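Local coordinates for phosphoglycolate phosphatase (Lactobacillus plantarum, PDB 2HDO), which probably hydrolyses 2-phosphoglycolate to glycolate and phosphate, as a member of the haloacid dehalogenase (HAD) superfamily, at residues N110-G115 against A126-A131; L159-S164 against H196-P201; F178-W183 against P187-Q192. All blocks are in the same frame, centred on the assembly; numbering follows the deposited sequence.

In the fold
All three contacts reach the central parallel sheet, contact 1 on the opposite side of the chain's centre from the others. Contact 1 lies at the outer strand 125-129, about 20 Å from contact 2 and 23 Å from contact 3, centre to centre. Contacts 2 and 3 are only 7 Å apart between centres, and contact 3 is nested in the loop that contact 2 closes. Strand 177-181 runs between the two strands of contact 2, and R197 of contact 2, in one of its conformers, pairs with D190 of contact 3. The probable HAD nucleophile motif, D10 to T14, follows strand 6-9 mid-sheet: L112 of contact 1 touches I11, and I161 of contact 2 touches the motif.

Contact 1: N110-G115 against A126-A131; sequences NELESG and AVTISA
L112 on helix 109-116 carries this contact, meeting T128 and S130 on the chain that forms and leaves strand 125-129. Before it, N110 and E111 build the helical turn: N110 O accepts a bond from S114 N at 3.0 Å, and E111 O one from G115 N at 2.9 Å. L112 then turns its side chain to the sheet. CG stands anti to the backbone N (chi1 177°), and chi2 of 56° extends CD2 as the leading methyl. CD2 comes down between the two partners, 4.1 Å from T128 CB and also 4.1 Å from S130 CB, so the contact is a single methyl resting on two beta carbons. The backbones stay well apart, with L112 CA 7.3 Å from S130 CA. The same leucine also touches I11, in the loop after strand 6-9.

E113 brings the end of its side chain nearer to the strand without touching it. Its carboxylate is held by two arginines, OE2 by R109 and OE1 by R117. R109, at the start of the same helix, also binds T128 OG1 and so links helix to strand beside the leucine contact. S130 OG accepts a bond from D132 N, the defining bond of an ST turn, which holds the hydroxyl to its own chain; D133 receives the backbone N-H of S130. Both hydroxyls thus have polar partners outside the two segments, while the methyl of L112 rests nearest the beta carbons.

On the other face of the strand I129 packs against helix 142-150, which sandwiches this edge of the sheet between helices. Strand 100-104, helix 109-116 and strand 125-129 form a beta-alpha-beta unit of the Rossmann-like alpha/beta core that characterises HAD phosphatases.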
# COMPACT_ATOMS: atom_id res chain seq x y z
N ASN A 110 -11.62 8.49 -0.15
CA ASN A 110 -11.64 9.66 0.70
C ASN A 110 -10.34 9.77 1.49
O ASN A 110 -9.80 10.85 1.59
CB ASN A 110 -12.89 9.70 1.62
CG ASN A 110 -14.20 10.11 0.85
OD1 ASN A 110 -14.15 10.60 -0.27
ND2 ASN A 110 -15.35 9.90 1.49
N GLU A 111 -9.85 8.66 2.02
CA GLU A 111 -8.60 8.64 2.76
C GLU A 111 -7.42 8.91 1.87
O GLU A 111 -6.47 9.61 2.26
CB GLU A 111 -8.41 7.30 3.48
CG GLU A 111 -7.06 7.13 4.14
CD GLU A 111 -6.84 5.75 4.80
OE1 GLU A 111 -7.74 4.86 4.71
OE2 GLU A 111 -5.75 5.60 5.43
N LEU A 112 -7.44 8.34 0.66
CA LEU A 112 -6.36 8.56 -0.28
C LEU A 112 -6.25 10.03 -0.63
O LEU A 112 -5.18 10.63 -0.60
CB LEU A 112 -6.58 7.70 -1.53
CG LEU A 112 -5.62 7.77 -2.73
CD1 LEU A 112 -4.21 7.50 -2.31
CD2 LEU A 112 -6.03 6.76 -3.79
N GLU A 113 -7.39 10.65 -0.92
CA GLU A 113 -7.42 12.05 -1.26
C GLU A 113 -6.97 12.97 -0.12
O GLU A 113 -6.08 13.80 -0.31
CB GLU A 113 -8.82 12.43 -1.69
CG GLU A 113 -9.22 11.81 -3.00
CD GLU A 113 -8.27 12.16 -4.14
OE1 GLU A 113 -7.80 13.32 -4.21
OE2 GLU A 113 -8.01 11.26 -4.98
N SER A 114 -7.58 12.82 1.04
CA SER A 114 -7.20 13.63 2.19
C SER A 114 -5.72 13.45 2.55
O SER A 114 -5.03 14.44 2.78
CB SER A 114 -8.10 13.31 3.38
OG SER A 114 -9.44 13.67 3.08
N GLY A 115 -5.24 12.21 2.56
CA GLY A 115 -3.90 11.91 3.03
C GLY A 115 -2.80 12.23 2.04
O GLY A 115 -1.69 12.57 2.47
N ALA A 126 -0.44 8.49 -13.20
CA ALA A 126 -1.30 8.30 -14.36
C ALA A 126 -2.63 7.66 -13.98
O ALA A 126 -3.61 7.79 -14.71
CB ALA A 126 -0.57 7.43 -15.39
N VAL A 127 -2.63 6.93 -12.88
CA VAL A 127 -3.82 6.21 -12.39
C VAL A 127 -3.66 6.03 -10.88
O VAL A 127 -2.55 5.87 -10.40
CB VAL A 127 -3.97 4.81 -13.08
CG1 VAL A 127 -2.82 3.88 -12.74
CG2 VAL A 127 -5.29 4.16 -12.71
N THR A 128 -4.78 6.14 -10.16
CA THR A 128 -4.85 5.71 -8.77
C THR A 128 -6.10 4.83 -8.63
O THR A 128 -7.18 5.19 -9.09
CB THR A 128 -4.88 6.87 -7.74
OG1 THR A 128 -6.06 7.65 -7.92
CG2 THR A 128 -3.65 7.78 -7.88
N ILE A 129 -5.89 3.63 -8.09
CA ILE A 129 -6.95 2.71 -7.77
C ILE A 129 -7.01 2.57 -6.27
O ILE A 129 -6.03 2.14 -5.64
CB ILE A 129 -6.64 1.33 -8.39
CG1 ILE A 129 -6.65 1.42 -9.91
CG2 ILE A 129 -7.66 0.30 -8.00
CD1 ILE A 129 -7.97 1.89 -10.56
N SER A 130 -8.17 2.92 -5.72
CA SER A 130 -8.44 2.80 -4.30
C SER A 130 -9.42 1.66 -4.11
O SER A 130 -9.92 1.06 -5.08
CB SER A 130 -9.08 4.08 -3.73
OG SER A 130 -10.46 4.23 -4.12
N ALA A 131 -9.75 1.39 -2.86
CA ALA A 131 -10.71 0.35 -2.51
C ALA A 131 -12.04 0.59 -3.20
O ALA A 131 -12.75 -0.36 -3.55
CB ALA A 131 -10.89 0.31 -1.01

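Contact 2: L159-S164 against H196-P201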
# COMPACT_ATOMS: atom_id res chain seq x y z
N LEU A 159 5.71 -3.41 -13.11
CA LEU A 159 6.29 -3.82 -11.83
C LEU A 159 5.42 -3.22 -10.73
O LEU A 159 5.18 -1.99 -10.72
CB LEU A 159 7.72 -3.33 -11.70
CG LEU A 159 8.51 -3.77 -10.47
CD1 LEU A 159 8.76 -5.23 -10.42
CD2 LEU A 159 9.78 -3.01 -10.45
N PHE A 160 4.97 -4.06 -9.81
CA PHE A 160 4.24 -3.61 -8.61
C PHE A 160 5.22 -3.59 -7.45
O PHE A 160 5.81 -4.61 -7.09
CB PHE A 160 3.07 -4.57 -8.37
CG PHE A 160 2.12 -4.17 -7.29
CD1 PHE A 160 1.82 -2.83 -7.00
CD2 PHE A 160 1.42 -5.16 -6.58
CE1 PHE A 160 0.94 -2.49 -5.99
CE2 PHE A 160 0.50 -4.80 -5.60
CZ PHE A 160 0.28 -3.46 -5.30
N ILE A 161 5.36 -2.42 -6.85
CA ILE A 161 6.28 -2.18 -5.77
C ILE A 161 5.52 -2.01 -4.48
O ILE A 161 4.65 -1.14 -4.35
CB ILE A 161 7.17 -0.95 -6.04
CG1 ILE A 161 7.91 -1.17 -7.36
CG2 ILE A 161 8.12 -0.67 -4.87
CD1 ILE A 161 8.69 -0.01 -7.85
N GLY A 162 5.82 -2.88 -3.53
CA GLY A 162 5.19 -2.81 -2.22
C GLY A 162 5.93 -3.63 -1.17
O GLY A 162 7.04 -4.11 -1.41
N ASP A 163 5.31 -3.81 -0.01
CA ASP A 163 6.00 -4.53 1.09
C ASP A 163 5.04 -5.34 1.94
O ASP A 163 5.03 -5.26 3.17
CB ASP A 163 6.83 -3.58 1.95
CG ASP A 163 7.77 -4.31 2.89
OD1 ASP A 163 8.41 -5.31 2.49
OD2 ASP A 163 7.89 -3.86 4.04
N SER A 164 4.15 -6.08 1.29
CA SER A 164 3.27 -7.00 2.01
C SER A 164 3.07 -8.28 1.22
O SER A 164 3.17 -8.28 0.01
CB SER A 164 1.89 -6.36 2.28
OG SER A 164 1.21 -6.19 1.07
N HIS A 196 12.49 -8.30 -8.04
CA HIS A 196 13.48 -7.31 -7.65
C HIS A 196 13.30 -7.01 -6.18
O HIS A 196 12.20 -6.99 -5.64
CB HIS A 196 13.32 -6.02 -8.46
CG HIS A 196 13.51 -6.22 -9.94
ND1 HIS A 196 14.74 -6.42 -10.51
CD2 HIS A 196 12.61 -6.27 -10.95
CE1 HIS A 196 14.60 -6.59 -11.82
NE2 HIS A 196 13.32 -6.51 -12.11
N ARG A 197 14.43 -6.74 -5.55
CA ARG A 197 14.46 -6.34 -4.17
C ARG A 197 15.19 -5.00 -4.10
O ARG A 197 16.30 -4.83 -4.63
CB ARG A 197 15.11 -7.41 -3.31
CG ARG A 197 14.42 -8.76 -3.38
CD ARG A 197 15.07 -9.82 -2.45
NE ARG A 197 15.58 -9.23 -1.22
CZ ARG A 197 15.02 -9.31 -0.00
NH1 ARG A 197 13.93 -10.03 0.25
NH2 ARG A 197 15.63 -8.68 0.99
N PHE A 198 14.55 -4.04 -3.47
CA PHE A 198 15.09 -2.68 -3.37
C PHE A 198 15.36 -2.33 -1.92
O PHE A 198 14.44 -2.20 -1.15
CB PHE A 198 14.12 -1.67 -3.95
CG PHE A 198 13.69 -1.97 -5.35
CD1 PHE A 198 14.63 -1.98 -6.36
CD2 PHE A 198 12.36 -2.22 -5.67
CE1 PHE A 198 14.25 -2.27 -7.66
CE2 PHE A 198 11.99 -2.47 -6.97
CZ PHE A 198 12.92 -2.49 -7.96
N GLN A 199 16.64 -2.21 -1.57
CA GLN A 199 17.07 -1.93 -0.21
C GLN A 199 16.63 -0.54 0.20
O GLN A 199 16.25 -0.33 1.32
CB GLN A 199 18.60 -2.05 -0.06
CG GLN A 199 19.10 -3.49 -0.08
CD GLN A 199 18.55 -4.34 1.08
OE1 GLN A 199 18.55 -3.92 2.26
NE2 GLN A 199 18.09 -5.55 0.76
N LYS A 200 16.73 0.41 -0.72
CA LYS A 200 16.27 1.77 -0.48
C LYS A 200 15.64 2.34 -1.75
O LYS A 200 15.86 1.81 -2.84
CB LYS A 200 17.41 2.66 -0.02
CG LYS A 200 18.54 2.70 -0.99
N PRO A 201 14.82 3.38 -1.59
CA PRO A 201 14.03 3.86 -2.74
C PRO A 201 14.78 4.19 -4.01
O PRO A 201 14.33 3.84 -5.11
CB PRO A 201 13.33 5.08 -2.19
CG PRO A 201 13.21 4.81 -0.72
CD PRO A 201 14.47 4.09 -0.35
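The strands bearing L159 and F198 are not neighbours in the sheet: their short axes come no closer than 9.2 Å, and their N-to-C directions differ by 37°. Strand 177-181 lies between them, hydrogen-bonded to both, in the parallel sheet of the Rossmann-like HAD fold. The side chains meet across that middle strand where it has G179. The F198 ring lies close to this glycine, and the missing side chain allows the aromatic residue to lean over towards strand 158-162.

L159 divides its two methyls between two rings. A chi1 of -175° swings its branch point away from its own amide and across the sheet, approaching F198 from the opposite direction. CD2 meets the edge of the F198 ring, near the ring plane, 4.0 Å from CZ. The other branch, CD1, goes to the edge of the imidazole of H196, 4.0 Å from CD2 of that ring. The polar side of the imidazole is engaged by Y4, whose OH is bonded to NE2, and L207 packs on both L159 and H196.

Beyond I161 the strand ends at G162, and D163 opens the loop; G162, D163 and D167 fit motif IV of the family, whose acidic residues usually help to bind magnesium. S164 takes the N-cap position of helix 165-174, its OG bonded to D167 N. The last touch across the contact is made by I161, whose extended branch brings CD1 within 4.2 Å of F198 CE2, obliquely to the ring.

Contact 3: F178-W183 against P187-Q192; sequences FGLAVW and PNADHQ
D190 OD1 takes the guanidinium group of R197, a residue of strand 196-198, on one side and touches a methyl of L180. In one of the two conformers modelled for that arginine, R197 NH1 forms a salt bridge with D190 OD1, and R197 NH2 lies close to the same oxygen. L180 CD2 lies 3.7 Å from D190 OD1, with the two side chains crossing at about a right angle. A chi1 of -161° carries the D190 carboxylate towards the leucine.

The other methyl of L180 turns to A189: L180 CD1 is 4.0 Å from A189 CB and 3.9 Å from A189 O. One leucine of strand 177-181 thus spans two successive residues of the connection to strand 196-198. That connection has helical backbone angles at 187-191, with H191 N bonded to N188 O at 3.2 Å, and D186 OD2 accepts the A189 N-H.

Carbon from L180 lines one approach to D190 OD1, while in this conformer R197 would supply the positive charge. The partly exposed carboxylate would probably be favoured in its ionised form, and its pairing with R197 would tie the connection to the sheet's edge strand.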
# COMPACT_ATOMS: atom_id res chain seq x y z
N PHE A 178 6.94 -8.42 -9.13
CA PHE A 178 6.92 -7.71 -7.88
C PHE A 178 8.28 -7.19 -7.49
O PHE A 178 9.29 -7.89 -7.64
CB PHE A 178 6.41 -8.60 -6.75
CG PHE A 178 6.05 -7.86 -5.51
CD1 PHE A 178 4.85 -7.18 -5.45
CD2 PHE A 178 6.89 -7.79 -4.42
CE1 PHE A 178 4.50 -6.49 -4.34
CE2 PHE A 178 6.52 -7.10 -3.29
CZ PHE A 178 5.33 -6.44 -3.25
N GLY A 179 8.31 -5.94 -7.03
CA GLY A 179 9.49 -5.27 -6.51
C GLY A 179 9.29 -5.00 -5.02
O GLY A 179 8.39 -4.23 -4.63
N LEU A 180 10.12 -5.61 -4.21
CA LEU A 180 10.01 -5.54 -2.79
C LEU A 180 10.65 -4.26 -2.32
O LEU A 180 11.84 -4.01 -2.58
CB LEU A 180 10.70 -6.76 -2.17
CG LEU A 180 10.58 -6.80 -0.65
CD1 LEU A 180 9.19 -7.09 -0.20
CD2 LEU A 180 11.54 -7.82 -0.06
N ALA A 181 9.88 -3.46 -1.60
CA ALA A 181 10.38 -2.29 -0.86
C ALA A 181 10.90 -2.74 0.51
O ALA A 181 10.18 -2.73 1.49
CB ALA A 181 9.30 -1.26 -0.72
N VAL A 182 12.17 -3.12 0.54
CA VAL A 182 12.77 -3.73 1.71
C VAL A 182 12.72 -2.78 2.89
O VAL A 182 12.60 -3.21 4.05
CB VAL A 182 14.21 -4.17 1.39
CG1 VAL A 182 14.97 -4.61 2.64
CG2 VAL A 182 14.17 -5.29 0.34
N TRP A 183 12.77 -1.48 2.60
CA TRP A 183 12.78 -0.47 3.64
C TRP A 183 11.52 -0.38 4.50
O TRP A 183 11.54 0.21 5.57
CB TRP A 183 13.07 0.91 3.06
CG TRP A 183 12.04 1.43 2.12
CD1 TRP A 183 10.89 2.11 2.46
CD2 TRP A 183 12.01 1.31 0.71
NE1 TRP A 183 10.16 2.40 1.36
CE2 TRP A 183 10.82 1.91 0.26
CE3 TRP A 183 12.87 0.73 -0.23
CZ2 TRP A 183 10.50 2.00 -1.10
CZ3 TRP A 183 12.53 0.78 -1.55
CH2 TRP A 183 11.36 1.41 -1.97
N PRO A 187 8.38 -8.40 7.99
CA PRO A 187 9.10 -9.67 8.03
C PRO A 187 8.62 -10.74 7.05
O PRO A 187 9.45 -11.39 6.41
CB PRO A 187 9.01 -10.09 9.50
CG PRO A 187 8.21 -9.03 10.24
CD PRO A 187 7.64 -8.09 9.22
N ASN A 188 7.32 -10.89 6.85
CA ASN A 188 6.82 -11.96 5.97
C ASN A 188 7.05 -11.76 4.48
O ASN A 188 7.44 -12.68 3.75
CB ASN A 188 5.36 -12.22 6.25
CG ASN A 188 5.13 -12.77 7.65
OD1 ASN A 188 4.32 -12.27 8.41
ND2 ASN A 188 5.84 -13.80 7.97
N ALA A 189 6.82 -10.54 4.03
CA ALA A 189 7.03 -10.15 2.63
C ALA A 189 8.46 -10.43 2.16
O ALA A 189 8.68 -10.80 1.00
CB ALA A 189 6.72 -8.72 2.46
N ASP A 190 9.41 -10.26 3.06
CA ASP A 190 10.83 -10.47 2.79
C ASP A 190 11.24 -11.89 2.38
O ASP A 190 12.26 -12.06 1.71
CB ASP A 190 11.60 -10.07 4.05
CG ASP A 190 13.09 -9.80 3.80
OD1 ASP A 190 13.41 -9.08 2.82
OD2 ASP A 190 13.93 -10.25 4.62
N HIS A 191 10.43 -12.89 2.70
CA HIS A 191 10.82 -14.28 2.48
C HIS A 191 10.33 -14.82 1.18
O HIS A 191 10.67 -15.93 0.83
CB HIS A 191 10.23 -15.17 3.58
CG HIS A 191 10.78 -14.88 4.92
ND1 HIS A 191 12.11 -15.08 5.22
CD2 HIS A 191 10.20 -14.45 6.07
CE1 HIS A 191 12.33 -14.77 6.48
NE2 HIS A 191 11.19 -14.36 7.01
N GLN A 192 9.47 -14.08 0.48
CA GLN A 192 8.94 -14.55 -0.77
C GLN A 192 9.94 -14.32 -1.91
O GLN A 192 10.69 -13.34 -1.90
CB GLN A 192 7.65 -13.79 -1.09